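Local atomic coordinates of TssK C (Escherichia coli, PDB entry 5M2Y), a protein that serves as a baseplate component of the bacterial type VI secretion system and is represented by its C-terminal domain, which probably contacts the membrane complex. Residues V3-L8 against K121-A126; W31-S36 against L86-F91. All coordinates share one frame; numbering follows the deposited sequence.

Contact 1 of 2, residues V3-L8 against K121-A126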
loop_
_atom_site.group_PDB
_atom_site.type_symbol
_atom_site.label_atom_id
_atom_site.label_comp_id
_atom_site.label_asym_id
_atom_site.label_seq_id
_atom_site.Cartn_x
_atom_site.Cartn_y
_atom_site.Cartn_z
ATOM N N VAL A 3 12.452 8.722 4.047
ATOM C CA VAL A 3 11.247 7.930 4.195
ATOM C C VAL A 3 10.114 8.786 4.716
ATOM O O VAL A 3 10.263 9.520 5.695
ATOM C CB VAL A 3 11.461 6.691 5.084
ATOM C CG1 VAL A 3 10.264 5.753 5.005
ATOM C CG2 VAL A 3 12.730 5.956 4.709
ATOM N N VAL A 4 8.979 8.676 4.039
ATOM C CA VAL A 4 7.757 9.386 4.354
ATOM C C VAL A 4 6.746 8.335 4.776
ATOM O O VAL A 4 6.380 7.475 3.970
ATOM C CB VAL A 4 7.249 10.238 3.153
ATOM C CG1 VAL A 4 5.971 10.983 3.493
ATOM C CG2 VAL A 4 8.298 11.226 2.695
ATOM N N PHE A 5 6.326 8.390 6.052
ATOM C CA PHE A 5 5.309 7.506 6.590
ATOM C C PHE A 5 3.962 8.109 6.175
ATOM O O PHE A 5 3.723 9.299 6.405
ATOM C CB PHE A 5 5.439 7.420 8.118
ATOM C CG PHE A 5 4.401 6.575 8.812
ATOM C CD1 PHE A 5 4.618 5.225 9.034
ATOM C CD2 PHE A 5 3.224 7.142 9.280
ATOM C CE1 PHE A 5 3.655 4.449 9.685
ATOM C CE2 PHE A 5 2.260 6.365 9.922
ATOM C CZ PHE A 5 2.485 5.026 10.130
ATOM N N ILE A 6 3.097 7.295 5.538
ATOM C CA ILE A 6 1.774 7.736 5.106
ATOM C C ILE A 6 0.781 7.083 6.024
ATOM O O ILE A 6 0.645 5.869 6.003
ATOM C CB ILE A 6 1.490 7.488 3.588
ATOM C CG1 ILE A 6 2.373 8.385 2.724
ATOM C CG2 ILE A 6 0.021 7.755 3.219
ATOM C CD1 ILE A 6 3.247 7.623 1.870
ATOM N N GLU A 7 0.095 7.908 6.831
ATOM C CA GLU A 7 -0.921 7.451 7.762
ATOM C C GLU A 7 -2.064 6.805 6.996
ATOM O O GLU A 7 -2.559 7.385 6.035
ATOM C CB GLU A 7 -1.448 8.623 8.598
ATOM N N LEU A 8 -2.436 5.587 7.386
ATOM C CA LEU A 8 -3.550 4.874 6.774
ATOM C C LEU A 8 -4.680 4.853 7.784
ATOM O O LEU A 8 -4.463 4.521 8.956
ATOM C CB LEU A 8 -3.168 3.438 6.322
ATOM C CG LEU A 8 -2.162 3.291 5.183
ATOM C CD1 LEU A 8 -1.844 1.850 4.925
ATOM C CD2 LEU A 8 -2.684 3.932 3.872
ATOM N N LYS A 121 -3.101 -5.369 10.011
ATOM C CA LYS A 121 -2.678 -3.992 10.226
ATOM C C LYS A 121 -1.660 -3.637 9.154
ATOM O O LYS A 121 -0.716 -4.382 8.910
ATOM C CB LYS A 121 -2.202 -3.711 11.669
ATOM C CG LYS A 121 -1.589 -2.328 11.961
ATOM C CD LYS A 121 -2.426 -1.129 11.551
ATOM C CE LYS A 121 -1.585 0.120 11.541
ATOM N NZ LYS A 121 -2.165 1.208 10.717
ATOM N N LEU A 122 -1.917 -2.516 8.486
ATOM C CA LEU A 122 -1.106 -1.983 7.390
ATOM C C LEU A 122 -0.449 -0.659 7.737
ATOM O O LEU A 122 -1.074 0.202 8.342
ATOM C CB LEU A 122 -2.002 -1.716 6.180
ATOM C CG LEU A 122 -2.346 -2.819 5.198
ATOM C CD1 LEU A 122 -2.908 -4.062 5.826
ATOM C CD2 LEU A 122 -3.177 -2.252 4.042
ATOM N N GLU A 123 0.771 -0.472 7.259
ATOM C CA GLU A 123 1.487 0.793 7.350
ATOM C C GLU A 123 2.081 1.051 5.961
ATOM O O GLU A 123 2.558 0.107 5.328
ATOM C CB GLU A 123 2.541 0.787 8.457
ATOM C CG GLU A 123 1.929 0.767 9.847
ATOM C CD GLU A 123 2.901 0.988 11.002
ATOM O OE1 GLU A 123 4.114 0.793 10.813
ATOM O OE2 GLU A 123 2.429 1.349 12.102
ATOM N N LEU A 124 1.977 2.299 5.452
ATOM C CA LEU A 124 2.485 2.642 4.125
ATOM C C LEU A 124 3.626 3.626 4.275
ATOM O O LEU A 124 3.522 4.584 5.038
ATOM C CB LEU A 124 1.360 3.238 3.256
ATOM C CG LEU A 124 1.713 3.705 1.836
ATOM C CD1 LEU A 124 2.047 2.536 0.921
ATOM C CD2 LEU A 124 0.567 4.500 1.242
ATOM N N PHE A 125 4.752 3.305 3.611
ATOM C CA PHE A 125 5.980 4.102 3.569
ATOM C C PHE A 125 6.315 4.428 2.110
ATOM O O PHE A 125 6.136 3.589 1.230
ATOM C CB PHE A 125 7.168 3.302 4.134
ATOM C CG PHE A 125 7.091 2.888 5.578
ATOM C CD1 PHE A 125 6.508 1.685 5.943
ATOM C CD2 PHE A 125 7.660 3.674 6.572
ATOM C CE1 PHE A 125 6.439 1.305 7.285
ATOM C CE2 PHE A 125 7.602 3.289 7.913
ATOM C CZ PHE A 125 6.994 2.106 8.261
ATOM N N ALA A 126 6.831 5.636 1.871
ATOM C CA ALA A 126 7.333 6.053 0.567
ATOM C C ALA A 126 8.798 6.407 0.755
ATOM O O ALA A 126 9.165 7.051 1.747
ATOM C CB ALA A 126 6.565 7.247 0.028
HETATM O O HOH W 1 1.098 3.898 7.609
#

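Contact 2 of 2, residues W31-S36 against L86-F91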
loop_
_atom_site.group_PDB
_atom_site.type_symbol
_atom_site.label_atom_id
_atom_site.label_comp_id
_atom_site.label_asym_id
_atom_site.label_seq_id
_atom_site.Cartn_x
_atom_site.Cartn_y
_atom_site.Cartn_z
ATOM N N TRP A 31 5.934 1.150 -0.241
ATOM C CA TRP A 31 5.975 -0.161 0.400
ATOM C C TRP A 31 4.919 -0.265 1.469
ATOM O O TRP A 31 4.655 0.697 2.191
ATOM C CB TRP A 31 7.321 -0.431 1.087
ATOM C CG TRP A 31 8.423 -0.812 0.171
ATOM C CD1 TRP A 31 8.874 -2.066 -0.104
ATOM C CD2 TRP A 31 9.258 0.090 -0.558
ATOM N NE1 TRP A 31 9.925 -2.009 -0.985
ATOM C CE2 TRP A 31 10.174 -0.694 -1.291
ATOM C CE3 TRP A 31 9.319 1.483 -0.672
ATOM C CZ2 TRP A 31 11.119 -0.121 -2.142
ATOM C CZ3 TRP A 31 10.251 2.046 -1.508
ATOM C CH2 TRP A 31 11.160 1.255 -2.209
ATOM N N LEU A 32 4.377 -1.464 1.609
ATOM C CA LEU A 32 3.434 -1.800 2.660
ATOM C C LEU A 32 4.119 -2.689 3.695
ATOM O O LEU A 32 4.874 -3.596 3.341
ATOM C CB LEU A 32 2.214 -2.536 2.075
ATOM C CG LEU A 32 1.189 -1.710 1.305
ATOM C CD1 LEU A 32 0.200 -2.615 0.583
ATOM C CD2 LEU A 32 0.470 -0.708 2.225
ATOM N N SER A 33 3.873 -2.397 4.967
ATOM C CA SER A 33 4.359 -3.208 6.089
ATOM C C SER A 33 3.090 -3.820 6.679
ATOM O O SER A 33 2.133 -3.092 6.937
ATOM C CB SER A 33 5.099 -2.352 7.111
ATOM O OG SER A 33 5.301 -3.043 8.328
ATOM N N VAL A 34 3.036 -5.153 6.749
ATOM C CA VAL A 34 1.825 -5.874 7.144
ATOM C C VAL A 34 2.037 -6.812 8.323
ATOM O O VAL A 34 2.987 -7.581 8.340
ATOM C CB VAL A 34 1.251 -6.672 5.931
ATOM C CG1 VAL A 34 -0.134 -7.241 6.223
ATOM C CG2 VAL A 34 1.239 -5.833 4.655
ATOM N N ARG A 35 1.124 -6.738 9.284
ATOM C CA ARG A 35 1.090 -7.654 10.410
ATOM C C ARG A 35 -0.293 -8.251 10.416
ATOM O O ARG A 35 -1.274 -7.596 10.055
ATOM C CB ARG A 35 1.464 -7.011 11.748
ATOM C CG ARG A 35 0.674 -5.789 12.129
ATOM C CD ARG A 35 1.335 -5.074 13.294
ATOM N NE ARG A 35 2.580 -4.411 12.903
ATOM C CZ ARG A 35 2.653 -3.151 12.479
ATOM N NH1 ARG A 35 1.558 -2.415 12.381
ATOM N NH2 ARG A 35 3.822 -2.628 12.152
ATOM N N SER A 36 -0.349 -9.521 10.757
ATOM C CA SER A 36 -1.597 -10.241 10.758
ATOM C C SER A 36 -1.579 -11.427 11.712
ATOM O O SER A 36 -0.515 -11.862 12.127
ATOM C CB SER A 36 -1.901 -10.714 9.349
ATOM O OG SER A 36 -3.263 -11.055 9.318
ATOM N N LEU A 86 9.776 -7.939 13.831
ATOM C CA LEU A 86 10.132 -9.334 13.622
ATOM C C LEU A 86 9.039 -10.104 12.882
ATOM O O LEU A 86 9.352 -10.847 11.964
ATOM C CB LEU A 86 10.394 -9.979 14.985
ATOM C CG LEU A 86 10.831 -11.432 15.009
ATOM C CD1 LEU A 86 12.278 -11.583 14.543
ATOM C CD2 LEU A 86 10.694 -12.020 16.401
ATOM N N GLU A 87 7.774 -9.891 13.263
ATOM C CA GLU A 87 6.610 -10.589 12.719
ATOM C C GLU A 87 5.959 -9.965 11.474
ATOM O O GLU A 87 5.021 -10.549 10.927
ATOM C CB GLU A 87 5.567 -10.764 13.822
ATOM C CG GLU A 87 5.882 -11.950 14.720
ATOM C CD GLU A 87 5.342 -11.899 16.144
ATOM O OE1 GLU A 87 4.255 -11.327 16.392
ATOM O OE2 GLU A 87 5.964 -12.567 16.995
ATOM N N ASN A 88 6.437 -8.802 11.035
ATOM C CA ASN A 88 5.884 -8.142 9.854
ATOM C C ASN A 88 6.408 -8.664 8.540
ATOM O O ASN A 88 7.518 -9.191 8.444
ATOM C CB ASN A 88 6.088 -6.652 9.903
ATOM C CG ASN A 88 5.111 -5.986 10.807
ATOM O OD1 ASN A 88 4.673 -6.532 11.827
ATOM N ND2 ASN A 88 4.765 -4.778 10.481
ATOM N N GLN A 89 5.578 -8.500 7.515
ATOM C CA GLN A 89 5.897 -8.865 6.149
ATOM C C GLN A 89 5.883 -7.590 5.344
ATOM O O GLN A 89 5.009 -6.749 5.551
ATOM C CB GLN A 89 4.866 -9.846 5.610
ATOM C CG GLN A 89 4.950 -11.227 6.256
ATOM C CD GLN A 89 6.225 -11.983 5.962
ATOM O OE1 GLN A 89 6.840 -11.844 4.896
ATOM N NE2 GLN A 89 6.596 -12.872 6.866
ATOM N N TYR A 90 6.878 -7.429 4.465
ATOM C CA TYR A 90 7.027 -6.226 3.655
ATOM C C TYR A 90 6.755 -6.490 2.198
ATOM O O TYR A 90 7.052 -7.570 1.695
ATOM C CB TYR A 90 8.391 -5.561 3.892
ATOM C CG TYR A 90 8.582 -5.168 5.346
ATOM C CD1 TYR A 90 9.042 -6.084 6.281
ATOM C CD2 TYR A 90 8.241 -3.906 5.789
ATOM C CE1 TYR A 90 9.170 -5.743 7.627
ATOM C CE2 TYR A 90 8.364 -3.553 7.130
ATOM C CZ TYR A 90 8.832 -4.473 8.046
ATOM O OH TYR A 90 8.945 -4.136 9.376
ATOM N N PHE A 91 6.116 -5.521 1.546
ATOM C CA PHE A 91 5.745 -5.634 0.146
ATOM C C PHE A 91 5.967 -4.339 -0.590
ATOM O O PHE A 91 5.657 -3.281 -0.072
ATOM C CB PHE A 91 4.265 -6.025 0.003
ATOM C CG PHE A 91 3.847 -7.270 0.745
ATOM C CD1 PHE A 91 3.466 -7.210 2.074
ATOM C CD2 PHE A 91 3.836 -8.508 0.113
ATOM C CE1 PHE A 91 3.117 -8.375 2.770
ATOM C CE2 PHE A 91 3.479 -9.672 0.811
ATOM C CZ PHE A 91 3.122 -9.600 2.138
HETATM O O HOH W 2 7.865 -1.695 9.870
HETATM O O HOH W 3 2.323 -10.724 11.363
HETATM O O HOH W 4 1.620 -10.872 14.172
#

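Contact 1 of 2, residues V3-L8 against K121-A126
With chi1 at 178°, Phe5 carries its CG anti to the backbone N, while Phe125 on the facing strand has chi1 at -63°, its CG beside N; the two rings thereby meet in a T-shaped stack. The edge of Phe5 is directed at the face of Phe125, planes 79° apart, with Phe5 CD1 3.7 Å from Phe125 CE2. Phe5 CE1 reaches Glu123 CD at 3.8 Å, the carboxylate plane perpendicular to the ring. On the reverse face of the sheet the Ile6 and Leu124 side chains lie side by side, CG2 against CD2, and Ile6 CD1 rests on Ala126 CB at 3.8 Å. Val4 and Ala126 form an antiparallel hydrogen-bonded pair, Val4 N to Ala126 O and Ala126 N to Val4 O both 2.8 Å. Ile6 N bonds directly to Leu124 O, but on the return side a water intervenes, donating to Ile6 O (2.6 Å) and accepting from Leu124 N; beyond it the strands diverge. The Leu8 side chain still reaches across, CD1 lying 3.8 Å from Leu122 CB. Around this pairing of first and last strands, strand 14-18 adds Trp15 against Leu8 and Leu122, strand 28-35 puts Phe30 on Ile6 and Ala126, and strand 108-112 brings Cys109 to Leu124.

Contact 2 of 2, residues W31-S36 against L86-F91
Asn88, just ahead of strand 89-95, reaches over to Ser33 and Arg35 with its side-chain amide. Its CB sits 3.6 Å from Val34 O, and chi1 of -78° turns CG back beside the backbone N, where CG too lies 3.6 Å from Val34 O. From CG the amide forks. ND2 donates to Ser33 OG at 2.8 Å, with the hydroxyl oxygen almost exactly in the amide plane; OD1 takes a longer, bent bond from Arg35 NE (3.2 Å, 142° at the hydrogen), which arrives in the carbonyl plane on a lone pair, though OD1 lies off the guanidinium plane. The guanidinium is turned 44° from the amide, and its NH2 comes close to ND2 without a bond, since both are donors. Beyond this fork the segments form an antiparallel ladder within the domain's sheet: Val34 pairs with Gln89 and Leu32 with Phe91, each through two backbone bonds, and the non-hydrogen-bonded pair Ser33-Tyr90 lies between them. On the Ser33 face, OG is 3.3 Å from Tyr90 CE2, and a water at the edge of the Tyr90 ring, in its plane, links that hydroxyl to Tyr90 OH. On the opposite face, shared with Leu32 and Gln89, Val34 CG2 packs 3.7 Å from Phe91 CD1, the side chains crossing at about a right angle. Helix 40-50 closes over this side with Leu43 and Phe47 on Val34, the Phe47 ring also meeting that of Phe91.

Contacts 1 and 2 are separate strand pairings of one antiparallel sheet, with the pairing of 121-128 and 28-35 between them, their centres about 11 Å apart. Strand 121-128, the partner of 3-11 in contact 1, borders strand 28-35, which contact 2 joins to 89-95. Between them run probable backbone hydrogen bonds, Ser33 N to Glu123 O and Trp31 N to Phe125 O, both 2.9 Å. Glu123 OE1 also lies 3.7 Å from Arg35 NH2, a long and weak charge pairing rather than a salt bridge. In sequence, residues 31-36 and 86-91 both come between the two strands of contact 1, and these first and last strands, 3-11 and 121-128, lie side by side in the middle of the sheet.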